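Local atomic coordinates of probable DNA endonuclease SmrA (Escherichia coli, PDB entry 3QD7), a protein that binds DNA and has DNA endonuclease activity, the chain here being a fragment that contains its Smr domain. Residues A[66-71]-A[102-107]. Numbering follows the deposited sequence.
Sequences SFIQQA and RWLTEF
The Phe107 ring takes Ile68 on one face and Gln69 at its edge. Ile68 CG2 sits almost over the ring centre, 3.8 Å from the Phe107 centroid and 8° off the normal, in a CH-pi contact. CB and CG1 of Ile68 extend the cover over the same face, with Ile68 CB 3.8 Å from Phe107 CZ. Ile68 CG1 lies beside the backbone N (chi1 -61°), which leaves CG2 anti to that N; both branches rest on the ring. At the rim, Gln69 OE1 comes near the ring plane, 3.8 Å from Phe107 CE1. The Gln69 chain bends at chi2, and its amide plane stands 57° from the ring. The amide oxygen thus meets the C-H edge of the ring, where its partial charge is likely to be tolerated. Farther along, Ile68 CD1 meets Leu104 CD2 at 4.2 Å, so Ile68 touches both Leu104 and Phe107. A serine in place of Phe107 would probably leave Ile68 CG2 without the ring it packs on and open a gap between the two segments. Phe107 also meets Phe9 edge-to-face and touches Leu10 and Phe65. The contact is buried in the Smr domain, where helix 57-73 packs beside the last part of helix 92-105 and Phe107. Both segments pack against the mixed sheet through these side chains: Ile68 reaches Val79 and Leu104 reaches Ile81, both on strand 78-82, while Leu104 also touches Tyr113 on strand 110-115.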
loop_
_atom_site.group_PDB
_atom_site.type_symbol
_atom_site.label_atom_id
_atom_site.label_comp_id
_atom_site.label_asym_id
_atom_site.label_seq_id
_atom_site.Cartn_x
_atom_site.Cartn_y
_atom_site.Cartn_z
ATOM N N SER A 66 5.018 -1.863 10.052
ATOM C CA SER A 66 4.472 -2.728 11.086
ATOM C C SER A 66 3.253 -3.535 10.592
ATOM O O SER A 66 3.109 -4.723 10.890
ATOM C CB SER A 66 4.105 -1.857 12.296
ATOM O OG SER A 66 3.679 -2.670 13.365
ATOM N N PHE A 67 2.372 -2.881 9.830
ATOM C CA PHE A 67 1.156 -3.528 9.314
ATOM C C PHE A 67 1.508 -4.638 8.322
ATOM O O PHE A 67 0.978 -5.745 8.391
ATOM C CB PHE A 67 0.245 -2.482 8.646
ATOM C CG PHE A 67 -0.965 -3.067 7.958
ATOM C CD1 PHE A 67 -2.066 -3.530 8.706
ATOM C CD2 PHE A 67 -1.018 -3.131 6.553
ATOM C CE1 PHE A 67 -3.210 -4.055 8.059
ATOM C CE2 PHE A 67 -2.158 -3.647 5.908
ATOM C CZ PHE A 67 -3.253 -4.114 6.663
ATOM N N ILE A 68 2.402 -4.349 7.389
ATOM C CA ILE A 68 2.776 -5.387 6.428
ATOM C C ILE A 68 3.480 -6.585 7.103
ATOM O O ILE A 68 3.169 -7.751 6.802
ATOM C CB ILE A 68 3.629 -4.814 5.266
ATOM C CG1 ILE A 68 2.821 -3.757 4.502
ATOM C CG2 ILE A 68 4.093 -5.982 4.312
ATOM C CD1 ILE A 68 1.630 -4.316 3.737
ATOM N N GLN A 69 4.394 -6.311 8.032
ATOM C CA GLN A 69 4.972 -7.381 8.868
ATOM C C GLN A 69 3.899 -8.226 9.575
ATOM O O GLN A 69 3.992 -9.450 9.585
ATOM C CB GLN A 69 5.936 -6.823 9.924
ATOM C CG GLN A 69 7.178 -6.067 9.374
ATOM C CD GLN A 69 8.115 -6.922 8.504
ATOM O OE1 GLN A 69 8.885 -6.389 7.689
ATOM N NE2 GLN A 69 8.071 -8.225 8.683
ATOM N N GLN A 70 2.894 -7.566 10.159
ATOM C CA GLN A 70 1.803 -8.249 10.866
ATOM C C GLN A 70 0.999 -9.100 9.896
ATOM O O GLN A 70 0.701 -10.257 10.180
ATOM C CB GLN A 70 0.870 -7.244 11.586
ATOM C CG GLN A 70 -0.578 -7.766 11.866
ATOM C CD GLN A 70 -1.742 -6.772 11.500
ATOM O OE1 GLN A 70 -2.674 -7.129 10.746
ATOM N NE2 GLN A 70 -1.700 -5.548 12.071
ATOM N N ALA A 71 0.634 -8.509 8.759
ATOM C CA ALA A 71 -0.197 -9.194 7.738
ATOM C C ALA A 71 0.519 -10.457 7.230
ATOM O O ALA A 71 -0.078 -11.508 7.096
ATOM C CB ALA A 71 -0.499 -8.245 6.594
ATOM N N ARG A 102 6.005 3.720 -3.214
ATOM C CA ARG A 102 7.392 3.304 -3.137
ATOM C C ARG A 102 7.583 2.224 -2.082
ATOM O O ARG A 102 8.233 1.217 -2.340
ATOM C CB ARG A 102 8.268 4.504 -2.775
ATOM C CG ARG A 102 9.653 4.115 -2.300
ATOM C CD ARG A 102 10.327 5.272 -1.643
ATOM N NE ARG A 102 10.816 6.214 -2.644
ATOM C CZ ARG A 102 11.678 7.186 -2.389
ATOM N NH1 ARG A 102 12.147 7.345 -1.152
ATOM N NH2 ARG A 102 12.071 7.989 -3.370
ATOM N N TRP A 103 7.043 2.445 -0.882
ATOM C CA TRP A 103 7.275 1.513 0.239
ATOM C C TRP A 103 6.850 0.085 -0.058
ATOM O O TRP A 103 7.531 -0.863 0.344
ATOM C CB TRP A 103 6.584 2.010 1.508
ATOM C CG TRP A 103 7.115 3.323 2.003
ATOM C CD1 TRP A 103 8.343 3.870 1.753
ATOM C CD2 TRP A 103 6.430 4.246 2.853
ATOM N NE1 TRP A 103 8.461 5.088 2.395
ATOM C CE2 TRP A 103 7.300 5.336 3.082
ATOM C CE3 TRP A 103 5.187 4.243 3.467
ATOM C CZ2 TRP A 103 6.946 6.419 3.888
ATOM C CZ3 TRP A 103 4.835 5.308 4.267
ATOM C CH2 TRP A 103 5.706 6.395 4.460
ATOM N N LEU A 104 5.734 -0.073 -0.785
ATOM C CA LEU A 104 5.236 -1.405 -1.065
ATOM C C LEU A 104 6.181 -2.165 -1.969
ATOM O O LEU A 104 6.324 -3.370 -1.804
ATOM C CB LEU A 104 3.816 -1.394 -1.639
ATOM C CG LEU A 104 2.720 -0.889 -0.712
ATOM C CD1 LEU A 104 1.372 -0.735 -1.448
ATOM C CD2 LEU A 104 2.589 -1.769 0.529
ATOM N N THR A 105 6.845 -1.474 -2.910
ATOM C CA THR A 105 7.795 -2.154 -3.807
ATOM C C THR A 105 9.059 -2.622 -3.057
ATOM O O THR A 105 9.799 -3.479 -3.554
ATOM C CB THR A 105 8.231 -1.293 -5.004
ATOM O OG1 THR A 105 9.056 -0.223 -4.535
ATOM C CG2 THR A 105 7.020 -0.712 -5.774
ATOM N N GLU A 106 9.294 -2.071 -1.867
ATOM C CA GLU A 106 10.496 -2.412 -1.071
ATOM C C GLU A 106 10.392 -3.710 -0.245
ATOM O O GLU A 106 11.409 -4.235 0.259
ATOM C CB GLU A 106 10.880 -1.224 -0.190
ATOM C CG GLU A 106 11.436 -0.114 -1.026
ATOM C CD GLU A 106 11.702 1.154 -0.262
ATOM O OE1 GLU A 106 11.062 1.404 0.756
ATOM O OE2 GLU A 106 12.535 1.946 -0.717
ATOM N N PHE A 107 9.167 -4.214 -0.100
ATOM C CA PHE A 107 8.940 -5.512 0.484
ATOM C C PHE A 107 9.118 -6.605 -0.570
ATOM O O PHE A 107 8.441 -6.624 -1.612
ATOM C CB PHE A 107 7.526 -5.593 1.079
ATOM C CG PHE A 107 7.324 -4.726 2.302
ATOM C CD1 PHE A 107 7.758 -5.151 3.559
ATOM C CD2 PHE A 107 6.676 -3.493 2.202
ATOM C CE1 PHE A 107 7.580 -4.367 4.687
ATOM C CE2 PHE A 107 6.482 -2.698 3.339
ATOM C CZ PHE A 107 6.927 -3.136 4.584
#